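PDB 2OP5: hypothetical protein from Uncultured marine organism, which is of unknown function but forms a dimer with a ferredoxin-like fold, as in dimeric alpha/beta-barrel proteins. Local coordinates for residues A[25-30]-A[93-98]; A[37-42]-A[80-85]. One frame throughout, in Å; residues are numbered along the deposited sequence.

Interaction 1. Residues A[25-30]-A[93-98]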
ATOM      1  N   GLU A  25      16.623  -9.071  -5.733  1.00 25.47           N
ATOM      2  CA  GLU A  25      17.707  -8.109  -5.497  0.50 25.45           C
ATOM      3  C   GLU A  25      18.134  -7.397  -6.769  1.00 25.35           C
ATOM      4  O   GLU A  25      18.475  -6.204  -6.744  1.00 25.75           O
ATOM      5  CB  GLU A  25      18.929  -8.799  -4.903  0.50 25.10           C
ATOM      6  CG  GLU A  25      18.723  -9.379  -3.519  0.50 26.42           C
ATOM      7  CD  GLU A  25      19.968 -10.043  -2.985  0.50 25.99           C
ATOM      8  OE1 GLU A  25      21.027  -9.375  -2.962  0.50 27.08           O
ATOM      9  OE2 GLU A  25      19.885 -11.227  -2.589  0.50 27.58           O
ATOM     10  N   LEU A  26      18.138  -8.132  -7.885  1.00 24.52           N
ATOM     11  CA  LEU A  26      18.514  -7.569  -9.190  1.00 24.20           C
ATOM     12  C   LEU A  26      17.470  -6.596  -9.712  1.00 24.17           C
ATOM     13  O   LEU A  26      17.818  -5.582 -10.323  1.00 24.95           O
ATOM     14  CB  LEU A  26      18.722  -8.668 -10.233  1.00 24.13           C
ATOM     15  CG  LEU A  26      19.084  -8.139 -11.638  1.00 24.69           C
ATOM     16  CD1 LEU A  26      20.410  -7.394 -11.619  1.00 23.70           C
ATOM     17  CD2 LEU A  26      19.136  -9.269 -12.601  1.00 24.55           C
ATOM     18  N   PHE A  27      16.200  -6.948  -9.529  1.00 23.93           N
ATOM     19  CA  PHE A  27      15.061  -6.106  -9.903  1.00 24.40           C
ATOM     20  C   PHE A  27      15.093  -4.805  -9.111  1.00 25.42           C
ATOM     21  O   PHE A  27      14.890  -3.728  -9.675  1.00 25.21           O
ATOM     22  CB  PHE A  27      13.720  -6.834  -9.631  1.00 24.07           C
ATOM     23  CG  PHE A  27      12.513  -6.073 -10.129  1.00 24.63           C
ATOM     24  CD1 PHE A  27      11.993  -6.323 -11.385  1.00 24.72           C
ATOM     25  CD2 PHE A  27      11.929  -5.093  -9.364  1.00 22.80           C
ATOM     26  CE1 PHE A  27      10.930  -5.624 -11.843  1.00 24.46           C
ATOM     27  CE2 PHE A  27      10.875  -4.382  -9.840  1.00 25.30           C
ATOM     28  CZ  PHE A  27      10.360  -4.659 -11.076  1.00 25.54           C
ATOM     29  N   LEU A  28      15.302  -4.914  -7.800  1.00 26.89           N
ATOM     30  CA  LEU A  28      15.476  -3.740  -6.939  1.00 28.75           C
ATOM     31  C   LEU A  28      16.626  -2.876  -7.415  1.00 31.26           C
ATOM     32  O   LEU A  28      16.492  -1.656  -7.509  1.00 33.12           O
ATOM     33  CB  LEU A  28      15.759  -4.140  -5.481  1.00 27.75           C
ATOM     34  CG  LEU A  28      14.589  -4.611  -4.603  1.00 28.00           C
ATOM     35  CD1 LEU A  28      15.067  -4.812  -3.186  1.00 27.30           C
ATOM     36  CD2 LEU A  28      13.428  -3.610  -4.610  1.00 27.82           C
ATOM     37  N   LYS A  29      17.764  -3.504  -7.719  1.00 33.36           N
ATOM     38  CA  LYS A  29      18.927  -2.760  -8.209  1.00 34.48           C
ATOM     39  C   LYS A  29      18.743  -2.149  -9.589  1.00 35.41           C
ATOM     40  O   LYS A  29      19.571  -1.352 -10.005  1.00 36.76           O
ATOM     41  CB  LYS A  29      20.213  -3.576  -8.136  1.00 34.26           C
ATOM     42  CG  LYS A  29      20.832  -3.515  -6.759  1.00 35.78           C
ATOM     43  CD  LYS A  29      22.122  -4.299  -6.632  1.00 36.15           C
ATOM     44  CE  LYS A  29      22.767  -4.074  -5.253  1.00 37.36           C
ATOM     45  NZ  LYS A  29      23.141  -2.633  -5.016  1.00 39.31           N
ATOM     46  N   SER A  30      17.654  -2.472 -10.279  1.00 35.71           N
ATOM     47  CA  SER A  30      17.379  -1.884 -11.587  1.00 35.79           C
ATOM     48  C   SER A  30      16.239  -0.860 -11.574  1.00 35.89           C
ATOM     49  O   SER A  30      15.834  -0.399 -12.651  1.00 35.34           O
ATOM     50  CB  SER A  30      16.995  -2.996 -12.553  1.00 35.42           C
ATOM     51  OG  SER A  30      17.900  -4.068 -12.423  1.00 37.93           O
ATOM     52  N   GLU A  93      12.367  -5.965 -23.096  1.00 34.66           N
ATOM     53  CA  GLU A  93      13.325  -7.054 -23.083  1.00 35.78           C
ATOM     54  C   GLU A  93      14.059  -7.254 -21.770  1.00 36.53           C
ATOM     55  O   GLU A  93      14.474  -8.371 -21.476  1.00 37.36           O
ATOM     56  CB  GLU A  93      14.322  -6.913 -24.209  1.00 35.65           C
ATOM     57  CG  GLU A  93      13.687  -7.164 -25.541  1.00 36.57           C
ATOM     58  CD  GLU A  93      14.541  -8.039 -26.392  1.00 37.29           C
ATOM     59  OE1 GLU A  93      14.976  -9.110 -25.898  1.00 37.65           O
ATOM     60  OE2 GLU A  93      14.751  -7.680 -27.561  1.00 40.33           O
ATOM     61  N   LYS A  94      14.270  -6.195 -20.999  1.00 36.70           N
ATOM     62  CA  LYS A  94      14.872  -6.378 -19.685  1.00 37.42           C
ATOM     63  C   LYS A  94      13.921  -7.195 -18.807  1.00 37.04           C
ATOM     64  O   LYS A  94      14.360  -8.091 -18.098  1.00 36.95           O
ATOM     65  CB  LYS A  94      15.215  -5.041 -19.027  1.00 37.30           C
ATOM     66  CG  LYS A  94      16.453  -4.382 -19.615  1.00 38.21           C
ATOM     67  CD  LYS A  94      16.634  -2.977 -19.081  1.00 40.10           C
ATOM     68  CE  LYS A  94      17.850  -2.303 -19.709  1.00 41.58           C
ATOM     69  NZ  LYS A  94      17.916  -0.839 -19.374  1.00 42.07           N
ATOM     70  N   LEU A  95      12.622  -6.923 -18.908  1.00 36.93           N
ATOM     71  CA  LEU A  95      11.601  -7.628 -18.112  1.00 37.77           C
ATOM     72  C   LEU A  95      11.415  -9.099 -18.494  1.00 37.25           C
ATOM     73  O   LEU A  95      10.787  -9.873 -17.769  1.00 38.26           O
ATOM     74  CB  LEU A  95      10.250  -6.924 -18.240  1.00 37.95           C
ATOM     75  CG  LEU A  95      10.114  -5.490 -17.754  1.00 39.00           C
ATOM     76  CD1 LEU A  95       8.733  -4.960 -18.154  1.00 39.99           C
ATOM     77  CD2 LEU A  95      10.331  -5.372 -16.249  1.00 39.68           C
ATOM     78  N   LYS A  96      11.972  -9.474 -19.632  1.00 36.71           N
ATOM     79  CA  LYS A  96      11.858 -10.813 -20.168  1.00 36.27           C
ATOM     80  C   LYS A  96      12.874 -11.725 -19.457  1.00 34.71           C
ATOM     81  O   LYS A  96      12.782 -12.956 -19.519  1.00 32.58           O
ATOM     82  CB  LYS A  96      12.103 -10.707 -21.675  1.00 37.17           C
ATOM     83  CG  LYS A  96      11.496 -11.772 -22.532  1.00 38.92           C
ATOM     84  CD  LYS A  96      11.291 -11.247 -23.961  1.00 41.01           C
ATOM     85  CE  LYS A  96      12.576 -10.767 -24.634  1.00 41.22           C
ATOM     86  NZ  LYS A  96      12.256 -10.179 -25.955  1.00 41.98           N
ATOM     87  N   LYS A  97      13.836 -11.093 -18.778  1.00 33.17           N
ATOM     88  CA  LYS A  97      14.838 -11.781 -17.967  1.00 32.23           C
ATOM     89  C   LYS A  97      14.282 -12.179 -16.592  1.00 31.32           C
ATOM     90  O   LYS A  97      14.887 -12.995 -15.899  1.00 29.72           O
ATOM     91  CB  LYS A  97      16.049 -10.858 -17.756  1.00 32.06           C
ATOM     92  N   PHE A  98      13.157 -11.566 -16.208  1.00 30.30           N
ATOM     93  CA  PHE A  98      12.519 -11.786 -14.931  1.00 30.95           C
ATOM     94  C   PHE A  98      11.240 -12.625 -15.043  1.00 31.31           C
ATOM     95  O   PHE A  98      10.648 -12.774 -16.115  1.00 31.76           O
ATOM     96  CB  PHE A  98      12.143 -10.446 -14.292  1.00 31.37           C
ATOM     97  CG  PHE A  98      13.321  -9.549 -13.996  1.00 32.18           C
ATOM     98  CD1 PHE A  98      14.035  -9.687 -12.808  1.00 31.53           C
ATOM     99  CD2 PHE A  98      13.708  -8.572 -14.893  1.00 31.15           C
ATOM    100  CE1 PHE A  98      15.123  -8.868 -12.520  1.00 30.49           C
ATOM    101  CE2 PHE A  98      14.792  -7.749 -14.614  1.00 32.51           C
ATOM    102  CZ  PHE A  98      15.503  -7.901 -13.424  1.00 31.82           C
TER
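On the helical layer of a ferredoxin-like fold, segment 25-30, on helix 21-28, meets segment 93-98, on helix 89-94, through an edge-to-face pair of phenylalanines. Phe-27 brings its edge to the face of Phe-98: the ring centroids lie 5.5 Å apart and the planes stand at 83°, nearly perpendicular, as in a T-shaped stack. The atom that makes the approach is CD1 of Phe-27, which sits 4.1 Å above the Phe-98 ring plane and over its centre. The first torsion of Phe-27 (chi1 -174°) turns the ring away from its own backbone N, and the rim of the Phe-98 ring, at CE1, lies 3.7 Å from that N and 3.8 Å from CB of Phe-27. Leu-26 supplies the neighbouring surface, its CD2 standing 4.0 Å from CZ of Phe-98, with the two side chains roughly perpendicular. Both helices belong to the helical face of a four-stranded antiparallel sheet of order 2-3-1-4, and the contact ties the first helix of the chain to the segment leading into strand 102-114. Leu-95 adds a looser apolar touch, CD2 to CE1 of Phe-27 at 4.5 Å. With an alanine here instead of Phe-98, the edge of Phe-27 would probably lose the aromatic face it rests on, and a gap would open beside Leu-26. No hydrogen bond spans the two segments, and they bury 186 Å² in all. Within segment 25-30, OG of Ser-30 reaches back four residues and donates to O of Leu-26 at 2.6 Å, tilted 24° from the carbonyl plane. Phe-27 also meets the ring of Phe-18, while Leu-28 packs on Val-110 of the second subunit.

Interaction 2. Residues A[37-42]-A[80-85]. With EDO (1,2-ethanediol), chain G.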
ATOM      1  N   GLU A  37      13.869  10.647 -11.395  1.00 27.88           N
ATOM      2  CA  GLU A  37      13.239  11.845 -10.845  1.00 29.31           C
ATOM      3  C   GLU A  37      12.606  12.597 -12.015  1.00 28.23           C
ATOM      4  O   GLU A  37      11.638  13.336 -11.844  1.00 27.15           O
ATOM      5  CB  GLU A  37      14.241  12.763 -10.114  1.00 30.09           C
ATOM      6  CG  GLU A  37      15.242  12.080  -9.160  1.00 33.64           C
ATOM      7  CD  GLU A  37      14.617  11.337  -7.983  1.00 37.04           C
ATOM      8  OE1 GLU A  37      13.440  11.564  -7.648  1.00 39.53           O
ATOM      9  OE2 GLU A  37      15.341  10.520  -7.371  1.00 41.04           O
ATOM     10  N   ASP A  38      13.170  12.408 -13.203  1.00 27.55           N
ATOM     11  CA  ASP A  38      12.628  13.023 -14.395  1.00 28.08           C
ATOM     12  C   ASP A  38      11.203  12.514 -14.636  1.00 26.81           C
ATOM     13  O   ASP A  38      10.271  13.304 -14.789  1.00 26.65           O
ATOM     14  CB  ASP A  38      13.536  12.708 -15.579  1.00 29.34           C
ATOM     15  CG  ASP A  38      13.068  13.352 -16.861  1.00 31.34           C
ATOM     16  OD1 ASP A  38      12.419  14.413 -16.821  1.00 34.47           O
ATOM     17  OD2 ASP A  38      13.356  12.782 -17.928  1.00 36.87           O
ATOM     18  N   LEU A  39      11.045  11.190 -14.631  1.00 26.20           N
ATOM     19  CA  LEU A  39       9.752  10.554 -14.832  1.00 24.87           C
ATOM     20  C   LEU A  39       8.803  10.970 -13.698  1.00 25.11           C
ATOM     21  O   LEU A  39       7.686  11.374 -13.945  1.00 24.38           O
ATOM     22  CB  LEU A  39       9.905   9.026 -14.879  1.00 24.06           C
ATOM     23  CG  LEU A  39       8.589   8.262 -15.019  1.00 21.27           C
ATOM     24  CD1 LEU A  39       7.922   8.675 -16.247  1.00 22.18           C
ATOM     25  CD2 LEU A  39       8.751   6.748 -15.003  1.00 24.19           C
ATOM     26  N   TYR A  40       9.266  10.873 -12.459  1.00 25.60           N
ATOM     27  CA  TYR A  40       8.462  11.301 -11.304  1.00 25.32           C
ATOM     28  C   TYR A  40       7.991  12.738 -11.400  1.00 25.16           C
ATOM     29  O   TYR A  40       6.882  13.046 -11.010  1.00 23.78           O
ATOM     30  CB  TYR A  40       9.246  11.169  -9.996  1.00 25.25           C
ATOM     31  CG  TYR A  40       9.310   9.793  -9.391  1.00 24.89           C
ATOM     32  CD1 TYR A  40       8.157   9.006  -9.264  1.00 23.65           C
ATOM     33  CD2 TYR A  40      10.492   9.327  -8.834  1.00 24.94           C
ATOM     34  CE1 TYR A  40       8.204   7.773  -8.698  1.00 25.23           C
ATOM     35  CE2 TYR A  40      10.539   8.099  -8.231  1.00 24.05           C
ATOM     36  CZ  TYR A  40       9.393   7.322  -8.165  1.00 24.90           C
ATOM     37  OH  TYR A  40       9.454   6.072  -7.578  1.00 25.10           O
ATOM     38  N   SER A  41       8.837  13.624 -11.908  1.00 25.93           N
ATOM     39  CA  SER A  41       8.439  15.028 -12.054  1.00 26.93           C
ATOM     40  C   SER A  41       7.213  15.148 -12.942  1.00 26.36           C
ATOM     41  O   SER A  41       6.280  15.840 -12.595  1.00 24.91           O
ATOM     42  CB  SER A  41       9.578  15.863 -12.634  1.00 27.00           C
ATOM     43  OG  SER A  41       9.275  17.239 -12.551  1.00 30.43           O
ATOM     44  N   ARG A  42       7.220  14.433 -14.069  1.00 27.41           N
ATOM     45  CA  ARG A  42       6.111  14.473 -15.020  1.00 28.13           C
ATOM     46  C   ARG A  42       4.872  13.719 -14.547  1.00 28.18           C
ATOM     47  O   ARG A  42       3.755  14.147 -14.837  1.00 29.07           O
ATOM     48  CB  ARG A  42       6.571  14.003 -16.405  1.00 28.26           C
ATOM     49  CG  ARG A  42       7.465  15.060 -17.037  1.00 29.14           C
ATOM     50  CD  ARG A  42       8.082  14.689 -18.387  1.00 29.44           C
ATOM     51  NE  ARG A  42       9.185  13.744 -18.229  1.00 29.58           N
ATOM     52  CZ  ARG A  42       9.141  12.446 -18.486  1.00 26.87           C
ATOM     53  NH1 ARG A  42       8.053  11.868 -18.962  1.00 27.36           N
ATOM     54  NH2 ARG A  42      10.227  11.725 -18.283  1.00 27.31           N
ATOM     55  N   GLN A  80      -0.444   6.375 -16.580  1.00 28.25           N
ATOM     56  CA  GLN A  80      -0.269   5.134 -17.343  1.00 29.31           C
ATOM     57  C   GLN A  80       0.120   5.452 -18.772  1.00 28.84           C
ATOM     58  O   GLN A  80       0.855   4.720 -19.405  1.00 28.80           O
ATOM     59  CB  GLN A  80      -1.560   4.279 -17.355  1.00 29.68           C
ATOM     60  CG  GLN A  80      -1.835   3.507 -16.070  1.00 31.10           C
ATOM     61  CD  GLN A  80      -0.748   2.498 -15.751  1.00 31.66           C
ATOM     62  OE1 GLN A  80       0.071   2.700 -14.842  1.00 34.03           O
ATOM     63  NE2 GLN A  80      -0.715   1.427 -16.504  1.00 31.32           N
ATOM     64  N   GLU A  81      -0.379   6.568 -19.269  1.00 29.61           N
ATOM     65  CA  GLU A  81      -0.082   7.000 -20.616  1.00 29.32           C
ATOM     66  C   GLU A  81       1.388   7.465 -20.691  1.00 28.62           C
ATOM     67  O   GLU A  81       2.114   7.157 -21.646  1.00 26.68           O
ATOM     68  CB  GLU A  81      -1.025   8.147 -20.975  1.00 29.53           C
ATOM     69  CG  GLU A  81      -1.215   8.376 -22.465  1.00 33.19           C
ATOM     70  CD  GLU A  81      -1.997   7.245 -23.106  1.00 35.56           C
ATOM     71  OE1 GLU A  81      -1.385   6.196 -23.429  1.00 34.79           O
ATOM     72  OE2 GLU A  81      -3.228   7.429 -23.288  1.00 40.75           O
ATOM     73  N   ILE A  82       1.794   8.231 -19.681  1.00 27.44           N
ATOM     74  CA  ILE A  82       3.175   8.741 -19.572  1.00 27.75           C
ATOM     75  C   ILE A  82       4.190   7.589 -19.491  1.00 27.28           C
ATOM     76  O   ILE A  82       5.192   7.590 -20.206  1.00 26.55           O
ATOM     77  CB  ILE A  82       3.298   9.725 -18.381  1.00 26.55           C
ATOM     78  CG1 ILE A  82       2.546  11.018 -18.752  1.00 26.76           C
ATOM     79  CG2 ILE A  82       4.760  10.007 -18.052  1.00 27.54           C
ATOM     80  CD1 ILE A  82       2.467  12.064 -17.639  1.00 27.41           C
ATOM     81  N   ILE A  83       3.913   6.615 -18.625  1.00 27.08           N
ATOM     82  CA  ILE A  83       4.746   5.403 -18.492  1.00 26.62           C
ATOM     83  C   ILE A  83       4.890   4.621 -19.826  1.00 26.82           C
ATOM     84  O   ILE A  83       5.968   4.097 -20.132  1.00 26.55           O
ATOM     85  CB  ILE A  83       4.178   4.516 -17.373  1.00 26.90           C
ATOM     86  CG1 ILE A  83       4.470   5.180 -16.020  1.00 25.36           C
ATOM     87  CG2 ILE A  83       4.775   3.099 -17.395  1.00 26.05           C
ATOM     88  CD1 ILE A  83       3.585   4.767 -14.936  1.00 25.96           C
ATOM     89  N   ASP A  84       3.816   4.577 -20.614  1.00 26.95           N
ATOM     90  CA  ASP A  84       3.783   3.877 -21.908  1.00 26.77           C
ATOM     91  C   ASP A  84       4.706   4.547 -22.911  1.00 26.23           C
ATOM     92  O   ASP A  84       5.389   3.883 -23.691  1.00 26.85           O
ATOM     93  CB  ASP A  84       2.354   3.872 -22.476  1.00 27.67           C
ATOM     94  CG  ASP A  84       2.207   2.974 -23.697  1.00 29.08           C
ATOM     95  OD1 ASP A  84       2.461   1.762 -23.556  1.00 33.70           O
ATOM     96  OD2 ASP A  84       1.817   3.470 -24.790  1.00 31.29           O
ATOM     97  N   LYS A  85       4.696   5.874 -22.897  1.00 25.45           N
ATOM     98  CA  LYS A  85       5.537   6.665 -23.764  1.00 25.20           C
ATOM     99  C   LYS A  85       7.006   6.769 -23.258  1.00 24.77           C
ATOM    100  O   LYS A  85       7.903   7.186 -24.005  1.00 23.07           O
ATOM    101  CB  LYS A  85       4.936   8.068 -23.874  1.00 26.11           C
ATOM    102  CG  LYS A  85       3.564   8.153 -24.546  1.00 25.54           C
TER
HETATM  103  C1  EDO G 117      11.480  13.672  -7.400  1.00 34.45           C
HETATM  104  O1  EDO G 117      11.109  14.566  -6.331  1.00 36.14           O
HETATM  105  C2  EDO G 117      10.934  14.055  -8.779  1.00 35.47           C
HETATM  106  O2  EDO G 117      11.498  15.233  -9.372  1.00 34.11           O
HETATM  107  O   HOH W   1       7.301   9.531 -20.960  1.00 23.79           O
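No direct hydrogen bond joins segments 37-42 and 80-85; a water between Arg-42 and Ile-82 bridges them, donating to O of Ile-82 at 3.0 Å and accepting a weak bond from NH1 of Arg-42 at 3.2 Å. The direct contact is van der Waals and centres on the branched side chain of Ile-82. Its CG2, anti to the backbone N, makes an apolar touch with CD1 of Leu-39 at 3.9 Å and lies equally far from NH1 of Arg-42, while its other branch carries CD1 to 3.7 Å from the backbone O of Arg-42. Leu-39 and Ile-82 lie alongside, pointing opposite ways, and Arg-42 runs across Ile-82 at a slant. Helices 37-46 and 73-86 both lie on the helical side of the antiparallel sheet in this ferredoxin-like fold, and Ile-82 extends their packing onto Leu-43 and Ala-46. The Arg-42 chain bends at chi3 (-75°), which carries its guanidinium back toward Asp-38 one helical turn earlier; the carboxylate carbon of Asp-38 lies at the guanidinium edge and in its plane. The hydrogen bond within their salt bridge is weak and long, NH2 of Arg-42 to OD2 of Asp-38 at 3.3 Å, with an N-H to acceptor angle of 157°. Glu-86 provides a second carboxylate for NH2, and the two acids probably hold the guanidinium in place. Elsewhere on helix 37-46, the hydroxyl of Tyr-40 is hydrogen-bonded to ND1 of His-51, and its ring stacks on Phe-113 of the second subunit.

Overall arrangement
Interactions 1 and 2 occupy separate parts of the same helical layer, their centres 19 Å apart and their nearest atoms about 9 Å apart, without touching. Their order along the chain relates them: both segments of interaction 2 fall between residues 30 and 93, and helix 89-94 of interaction 1 is the next helix after 73-86 of interaction 2. Interaction 1 is a surface contact led by aromatic rings, whereas interaction 2 is partly buried and combines aliphatic packing with a water bridge. A residue of segment 25-30 and one of 37-42, neither in the contact proper, touch the second subunit. No active site is established here, and the 1,2-ethanediol near 37-42 probably comes from the crystallisation liquor.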